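Local coordinates for putative heme binding protein (Tannerella forsythia, PDB 6EU8) that probably binds heme as a member of the HmuY-like family, though its heme-binding properties differ from those of Porphyromonas gingivalis HmuY, at residues A[25-30]-A[39-44]; A[88-91]-A[95-98]. All blocks are in the same frame, centred on the assembly; numbering follows the deposited sequence. Where two conformers were deposited one is given.

Contact 1: A[25-30]-A[39-44]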
ATOM      1  N   TRP A  25      -6.337  -0.957   6.749  1.00 21.28           N
ATOM      2  CA  TRP A  25      -4.946  -0.771   6.343  1.00 21.12           C
ATOM      3  C   TRP A  25      -4.040  -1.661   7.201  1.00 23.49           C
ATOM      4  O   TRP A  25      -4.263  -1.768   8.399  1.00 23.76           O
ATOM      5  CB  TRP A  25      -4.518   0.669   6.550  1.00 20.99           C
ATOM      6  CG  TRP A  25      -5.092   1.691   5.606  1.00 20.38           C
ATOM      7  CD1 TRP A  25      -6.180   2.456   5.810  1.00 20.24           C
ATOM      8  CD2 TRP A  25      -4.539   2.107   4.353  1.00 20.18           C
ATOM      9  NE1 TRP A  25      -6.390   3.300   4.740  1.00 21.53           N
ATOM     10  CE2 TRP A  25      -5.384   3.100   3.836  1.00 19.50           C
ATOM     11  CE3 TRP A  25      -3.429   1.706   3.599  1.00 20.66           C
ATOM     12  CZ2 TRP A  25      -5.115   3.741   2.634  1.00 20.43           C
ATOM     13  CZ3 TRP A  25      -3.199   2.313   2.399  1.00 20.76           C
ATOM     14  CH2 TRP A  25      -4.031   3.318   1.927  1.00 20.58           C
ATOM     15  N   THR A  26      -2.978  -2.223   6.614  1.00 22.61           N
ATOM     16  CA  THR A  26      -1.914  -2.902   7.368  1.00 24.56           C
ATOM     17  C   THR A  26      -0.634  -2.077   7.272  1.00 23.53           C
ATOM     18  O   THR A  26      -0.110  -1.859   6.162  1.00 23.34           O
ATOM     19  CB  THR A  26      -1.715  -4.355   6.882  1.00 24.19           C
ATOM     20  OG1 THR A  26      -2.946  -5.065   7.080  1.00 26.72           O
ATOM     21  CG2 THR A  26      -0.635  -5.071   7.685  1.00 25.25           C
ATOM     22  N   TYR A  27      -0.139  -1.603   8.428  1.00 25.04           N
ATOM     23  CA  TYR A  27       1.063  -0.759   8.546  1.00 24.92           C
ATOM     24  C   TYR A  27       2.287  -1.659   8.776  1.00 25.86           C
ATOM     25  O   TYR A  27       2.230  -2.550   9.621  1.00 26.81           O
ATOM     26  CB  TYR A  27       0.867   0.272   9.699  1.00 23.98           C
ATOM     27  CG  TYR A  27      -0.366   1.153   9.500  1.00 23.89           C
ATOM     28  CD1 TYR A  27      -1.636   0.759   9.959  1.00 23.66           C
ATOM     29  CD2 TYR A  27      -0.283   2.347   8.803  1.00 24.17           C
ATOM     30  CE1 TYR A  27      -2.762   1.556   9.737  1.00 23.78           C
ATOM     31  CE2 TYR A  27      -1.417   3.143   8.560  1.00 22.22           C
ATOM     32  CZ  TYR A  27      -2.654   2.738   9.039  1.00 22.20           C
ATOM     33  OH  TYR A  27      -3.795   3.520   8.812  1.00 23.83           O
ATOM     34  N   VAL A  28       3.356  -1.452   8.000  1.00 24.78           N
ATOM     35  CA  VAL A  28       4.518  -2.376   7.949  1.00 25.95           C
ATOM     36  C   VAL A  28       5.827  -1.651   8.290  1.00 24.74           C
ATOM     37  O   VAL A  28       6.189  -0.671   7.646  1.00 24.74           O
ATOM     38  CB  VAL A  28       4.685  -3.026   6.543  1.00 26.03           C
ATOM     39  CG1 VAL A  28       5.819  -4.074   6.509  1.00 26.16           C
ATOM     40  CG2 VAL A  28       3.372  -3.646   6.056  1.00 25.39           C
ATOM     41  N   ASN A  29       6.541  -2.183   9.311  1.00 25.61           N
ATOM     42  CA  ASN A  29       7.895  -1.761   9.661  1.00 27.82           C
ATOM     43  C   ASN A  29       8.901  -2.691   8.971  1.00 25.67           C
ATOM     44  O   ASN A  29       8.968  -3.887   9.303  1.00 28.37           O
ATOM     45  CB  ASN A  29       8.072  -1.849  11.185  1.00 29.13           C
ATOM     46  CG  ASN A  29       9.362  -1.215  11.668  1.00 31.17           C
ATOM     47  OD1 ASN A  29      10.429  -1.446  11.103  1.00 30.63           O
ATOM     48  ND2 ASN A  29       9.269  -0.402  12.718  1.00 32.49           N
ATOM     49  N   LEU A  30       9.599  -2.168   7.981  1.00 28.04           N
ATOM     50  CA  LEU A  30      10.582  -2.935   7.200  1.00 28.41           C
ATOM     51  C   LEU A  30      11.890  -3.186   7.952  1.00 32.04           C
ATOM     52  O   LEU A  30      12.617  -4.132   7.616  1.00 32.78           O
ATOM     53  CB  LEU A  30      10.860  -2.238   5.883  1.00 28.18           C
ATOM     54  CG  LEU A  30       9.650  -2.044   4.961  1.00 26.67           C
ATOM     55  CD1 LEU A  30       9.984  -1.079   3.834  1.00 29.31           C
ATOM     56  CD2 LEU A  30       9.183  -3.399   4.422  1.00 27.41           C
ATOM     57  N   ARG A  39      -8.705  -0.381  11.153  1.00 24.37           N
ATOM     58  CA  ARG A  39      -9.761   0.173  10.311  1.00 22.45           C
ATOM     59  C   ARG A  39      -9.400   1.600   9.868  1.00 22.47           C
ATOM     60  O   ARG A  39      -8.897   2.396  10.670  1.00 22.30           O
ATOM     61  CB  ARG A  39     -11.096   0.187  11.092  1.00 24.03           C
ATOM     62  CG  ARG A  39     -12.310   0.722  10.342  1.00 24.81           C
ATOM     63  CD  ARG A  39     -13.552   0.706  11.249  1.00 25.54           C
ATOM     64  NE  ARG A  39     -14.773   1.250  10.656  1.00 26.59           N
ATOM     65  CZ  ARG A  39     -15.035   2.539  10.476  1.00 24.22           C
ATOM     66  NH1 ARG A  39     -14.142   3.437  10.831  1.00 23.75           N
ATOM     67  NH2 ARG A  39     -16.184   2.925   9.924  1.00 24.73           N
ATOM     68  N   ASP A  40      -9.607   1.898   8.588  1.00 21.54           N
ATOM     69  CA  ASP A  40      -9.396   3.254   8.029  1.00 20.56           C
ATOM     70  C   ASP A  40     -10.000   4.327   8.936  1.00 20.46           C
ATOM     71  O   ASP A  40     -11.129   4.151   9.413  1.00 21.29           O
ATOM     72  CB  ASP A  40      -9.939   3.304   6.584  1.00 20.40           C
ATOM     73  CG  ASP A  40      -9.826   4.675   5.946  1.00 21.24           C
ATOM     74  OD1 ASP A  40     -10.673   5.533   6.260  1.00 21.22           O
ATOM     75  OD2 ASP A  40      -8.883   4.884   5.124  1.00 22.87           O
ATOM     76  N   PHE A  41      -9.244   5.422   9.170  1.00 21.35           N
ATOM     77  CA  PHE A  41      -9.583   6.485  10.151  1.00 21.78           C
ATOM     78  C   PHE A  41     -10.378   7.687   9.615  1.00 22.99           C
ATOM     79  O   PHE A  41     -10.686   8.621  10.377  1.00 24.48           O
ATOM     80  CB  PHE A  41      -8.278   7.014  10.859  1.00 23.56           C
ATOM     81  CG  PHE A  41      -7.438   5.930  11.517  1.00 23.75           C
ATOM     82  CD1 PHE A  41      -7.949   5.163  12.551  1.00 25.44           C
ATOM     83  CD2 PHE A  41      -6.140   5.671  11.108  1.00 24.99           C
ATOM     84  CE1 PHE A  41      -7.184   4.177  13.172  1.00 25.31           C
ATOM     85  CE2 PHE A  41      -5.376   4.654  11.701  1.00 24.94           C
ATOM     86  CZ  PHE A  41      -5.919   3.902  12.729  1.00 26.08           C
ATOM     87  N   SER A  42     -10.769   7.679   8.334  1.00 20.18           N
ATOM     88  CA  SER A  42     -11.476   8.809   7.753  1.00 20.37           C
ATOM     89  C   SER A  42     -12.996   8.759   8.051  1.00 19.34           C
ATOM     90  O   SER A  42     -13.511   7.737   8.497  1.00 21.13           O
ATOM     91  CB  SER A  42     -11.199   8.873   6.250  1.00 21.09           C
ATOM     92  OG  SER A  42     -11.862   7.854   5.540  1.00 21.84           O
ATOM     93  N   GLU A  43     -13.692   9.865   7.787  1.00 20.58           N
ATOM     94  CA  GLU A  43     -15.150   9.825   7.752  1.00 20.97           C
ATOM     95  C   GLU A  43     -15.549   9.060   6.459  1.00 21.17           C
ATOM     96  O   GLU A  43     -15.060   9.367   5.384  1.00 23.07           O
ATOM     97  CB  GLU A  43     -15.780  11.226   7.782  1.00 22.29           C
ATOM     98  CG  GLU A  43     -17.292  11.171   7.781  1.00 23.44           C
ATOM     99  CD  GLU A  43     -17.914  12.542   7.919  1.00 25.18           C
ATOM    100  OE1 GLU A  43     -18.080  13.249   6.891  1.00 25.25           O
ATOM    101  OE2 GLU A  43     -18.181  12.906   9.098  1.00 28.56           O
ATOM    102  N   TRP A  44     -16.390   8.034   6.597  1.00 22.33           N
ATOM    103  CA  TRP A  44     -16.763   7.234   5.405  1.00 22.11           C
ATOM    104  C   TRP A  44     -18.047   7.775   4.799  1.00 23.47           C
ATOM    105  O   TRP A  44     -18.932   8.261   5.520  1.00 22.65           O
ATOM    106  CB  TRP A  44     -16.911   5.782   5.755  1.00 22.41           C
ATOM    107  CG  TRP A  44     -15.635   5.042   6.131  1.00 22.30           C
ATOM    108  CD1 TRP A  44     -14.366   5.561   6.269  1.00 21.90           C
ATOM    109  CD2 TRP A  44     -15.542   3.669   6.502  1.00 22.07           C
ATOM    110  NE1 TRP A  44     -13.493   4.567   6.658  1.00 21.22           N
ATOM    111  CE2 TRP A  44     -14.183   3.393   6.799  1.00 23.23           C
ATOM    112  CE3 TRP A  44     -16.475   2.626   6.566  1.00 24.58           C
ATOM    113  CZ2 TRP A  44     -13.741   2.117   7.208  1.00 23.43           C
ATOM    114  CZ3 TRP A  44     -16.047   1.370   6.972  1.00 24.26           C
ATOM    115  CH2 TRP A  44     -14.691   1.112   7.252  1.00 25.38           C
TER
HETATM  116  O   HOH W   1      -6.248   2.430   9.382  1.00 23.01           O
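The side chains of Trp-25 and Asp-40 run alongside each other in a common direction, indole and carboxylate planes only 28° apart. NE1 of Trp-25 donates to OD2 of Asp-40 over 3.0 Å, nearly in the indole plane, and meets its anti lone pair at an N-H...O angle of 157°. Asp-40 CG stands anti to its own N (chi1 177°), which brings OD2 to the indole and OD1 to Ser-42. OD1 accepts from three groups: the backbone N of Ser-42, which approaches from above the carboxylate plane and closes an Asx turn; OG of Ser-42 (2.7 Å), on the syn lone pair; and NE1 of Trp-44, on the anti side but well out of the carboxylate plane. One carboxylate thus ties strand 24-28 of the four-stranded sheet to the loop leading from its edge strand 35-39 to strand 44-48 of the larger sheet. Four donors around a buried acid probably favour its charged form. Tyr-27 and Phe-41 meet obliquely, OH of Tyr-27 lying 3.5 Å from CE2 of Phe-41. The same hydroxyl hydrogen-bonds a water 2.7 Å away, which lies above one face of the Phe-41 ring, toward its rim, and donates weakly to Arg-39 O.

Contact 2: A[88-91]-A[95-98]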
ATOM      1  N   THR A  88      12.332   1.928 -10.758  1.00 26.63           N
ATOM      2  CA  THR A  88      13.546   1.758 -11.560  1.00 26.58           C
ATOM      3  C   THR A  88      13.247   0.901 -12.779  1.00 29.22           C
ATOM      4  O   THR A  88      12.217   0.213 -12.840  1.00 27.47           O
ATOM      5  CB  THR A  88      14.716   1.110 -10.788  1.00 26.74           C
ATOM      6  OG1 THR A  88      14.560  -0.307 -10.657  1.00 26.79           O
ATOM      7  CG2 THR A  88      14.951   1.744  -9.403  1.00 28.16           C
ATOM      8  N   LYS A  89      14.176   0.914 -13.726  1.00 28.77           N
ATOM      9  CA  LYS A  89      14.156   0.009 -14.877  1.00 28.97           C
ATOM     10  C   LYS A  89      14.712  -1.370 -14.596  1.00 29.22           C
ATOM     11  O   LYS A  89      14.676  -2.233 -15.478  1.00 29.41           O
ATOM     12  CB  LYS A  89      14.923   0.637 -16.053  1.00 32.65           C
ATOM     13  CG  LYS A  89      16.447   0.620 -15.916  1.00 35.80           C
ATOM     14  CD  LYS A  89      17.113   1.181 -17.177  1.00 38.71           C
ATOM     15  CE  LYS A  89      18.601   1.462 -16.966  1.00 39.77           C
ATOM     16  NZ  LYS A  89      19.461   0.253 -16.768  1.00 42.34           N
ATOM     17  N   GLU A  90      15.249  -1.599 -13.399  1.00 27.71           N
ATOM     18  CA  GLU A  90      15.905  -2.846 -13.065  1.00 29.36           C
ATOM     19  C   GLU A  90      14.926  -3.902 -12.580  1.00 28.72           C
ATOM     20  O   GLU A  90      13.851  -3.571 -12.035  1.00 27.72           O
ATOM     21  CB  GLU A  90      17.009  -2.628 -12.000  1.00 31.07           C
ATOM     22  CG  GLU A  90      18.028  -1.526 -12.324  1.00 32.17           C
ATOM     23  CD  GLU A  90      18.808  -1.728 -13.633  1.00 32.21           C
ATOM     24  OE1 GLU A  90      18.960  -2.884 -14.080  1.00 34.87           O
ATOM     25  OE2 GLU A  90      19.251  -0.716 -14.219  1.00 34.94           O
ATOM     26  N   THR A  91      15.302  -5.160 -12.801  1.00 28.87           N
ATOM     27  CA  THR A  91      14.536  -6.318 -12.345  0.50 30.34           C
ATOM     28  C   THR A  91      15.237  -7.084 -11.213  1.00 30.50           C
ATOM     29  O   THR A  91      14.652  -7.979 -10.631  1.00 30.31           O
ATOM     30  CB  THR A  91      14.193  -7.264 -13.533  0.50 31.84           C
ATOM     31  OG1 THR A  91      12.947  -7.925 -13.288  0.50 37.41           O
ATOM     32  CG2 THR A  91      15.277  -8.326 -13.787  0.50 31.46           C
ATOM     33  N   LYS A  95      21.477  -4.894  -9.325  1.00 36.75           N
ATOM     34  CA  LYS A  95      21.637  -3.866 -10.361  1.00 37.50           C
ATOM     35  C   LYS A  95      21.238  -2.449  -9.940  1.00 35.54           C
ATOM     36  O   LYS A  95      21.432  -1.508 -10.699  1.00 36.92           O
ATOM     37  CB  LYS A  95      20.813  -4.246 -11.592  1.00 39.65           C
ATOM     38  CG  LYS A  95      21.115  -5.617 -12.178  1.00 45.11           C
ATOM     39  CD  LYS A  95      22.337  -5.585 -13.071  1.00 50.95           C
ATOM     40  CE  LYS A  95      22.580  -6.938 -13.725  1.00 51.97           C
ATOM     41  NZ  LYS A  95      23.096  -6.763 -15.105  1.00 57.11           N
ATOM     42  N   VAL A  96      20.638  -2.300  -8.756  1.00 37.82           N
ATOM     43  CA  VAL A  96      20.286  -0.993  -8.205  1.00 37.68           C
ATOM     44  C   VAL A  96      21.401  -0.683  -7.212  1.00 41.30           C
ATOM     45  O   VAL A  96      21.466  -1.297  -6.153  1.00 40.32           O
ATOM     46  CB  VAL A  96      18.904  -1.048  -7.510  1.00 38.12           C
ATOM     47  CG1 VAL A  96      18.535   0.297  -6.910  1.00 38.35           C
ATOM     48  CG2 VAL A  96      17.836  -1.517  -8.508  1.00 37.35           C
ATOM     49  N   THR A  97      22.312   0.208  -7.596  1.00 47.16           N
ATOM     50  CA  THR A  97      23.502   0.460  -6.783  1.00 51.63           C
ATOM     51  C   THR A  97      23.213   1.652  -5.889  1.00 49.98           C
ATOM     52  O   THR A  97      23.000   2.767  -6.372  1.00 50.92           O
ATOM     53  CB  THR A  97      24.790   0.642  -7.633  1.00 54.20           C
ATOM     54  OG1 THR A  97      24.546   1.508  -8.746  1.00 54.13           O
ATOM     55  CG2 THR A  97      25.265  -0.716  -8.162  1.00 56.13           C
ATOM     56  N   GLY A  98      23.162   1.392  -4.586  1.00 52.01           N
ATOM     57  CA  GLY A  98      22.938   2.444  -3.596  1.00 53.82           C
ATOM     58  C   GLY A  98      21.553   3.041  -3.711  1.00 53.44           C
ATOM     59  O   GLY A  98      20.614   2.370  -4.147  1.00 57.74           O
TER
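OG1 of Thr-88 is held by two backbone groups of its own chain and also lies 4.1 Å from CG2 of Val-96. It accepts from the backbone N of Glu-90, two residues on, at 3.1 Å and an N-H...O angle of 147°, and it is also hydrogen-bonded to the carbonyl O of Val-159. A chi1 of 78° places the hydroxyl between the backbone N and the carbonyl carbon, from where it can reach back to Glu-90 N.

With its backbone N engaged in this turn, Glu-90 takes part in two of the three residue pairs that meet. Its side chain and that of Val-96 run antiparallel alongside each other, so that both CB and CG of Glu-90 come to 3.8 Å from CG2 of Val-96. The chain then bends at chi2 (-59°) and lies roughly perpendicular to the Lys-95 side chain, OE1 of Glu-90 being 3.4 Å from CB of Lys-95. Here the acid meets the aliphatic root of the lysine and not its charge: NZ of Lys-95 is 5.8 Å from OE1 of Glu-90, too far for a salt bridge. The ionic partner is instead the preceding residue, since NZ of Lys-89 bonds OE2 of Glu-90 at 2.7 Å from the syn side, a little out of the carboxylate plane. This bridge probably helps to fix the rotation of the carboxylate, with OE1 beside CB of Lys-95.

Toward the sheet, Thr-88 and Val-96 both touch Val-161 of strand 160-163, and Val-96 O accepts from NZ of Lys-171. The whole illustrates how an ST turn, set just after strand 84-87, starts the long connection between two antiparallel neighbouring strands, 84-87 and 105-111.

Overall arrangement
Contacts 1 and 2 sit on opposite sides of the chain's centre, the first about 9 Å from it and the second about 21 Å. Their own centres are 29 Å apart and their nearest atoms about 14 Å, so neither touches the other. Along the sequence, both segments of contact 1 precede both of contact 2. Both serve the ten-stranded antiparallel sheet, yet differently: the loop of contact 1 enters it from the four-stranded sheet, through strand 44-48, whereas contact 2 folds up an excursion between two of its neighbouring strands, 84-87 and 105-111. The structure is the apo form, with no heme to which either contact can be referred.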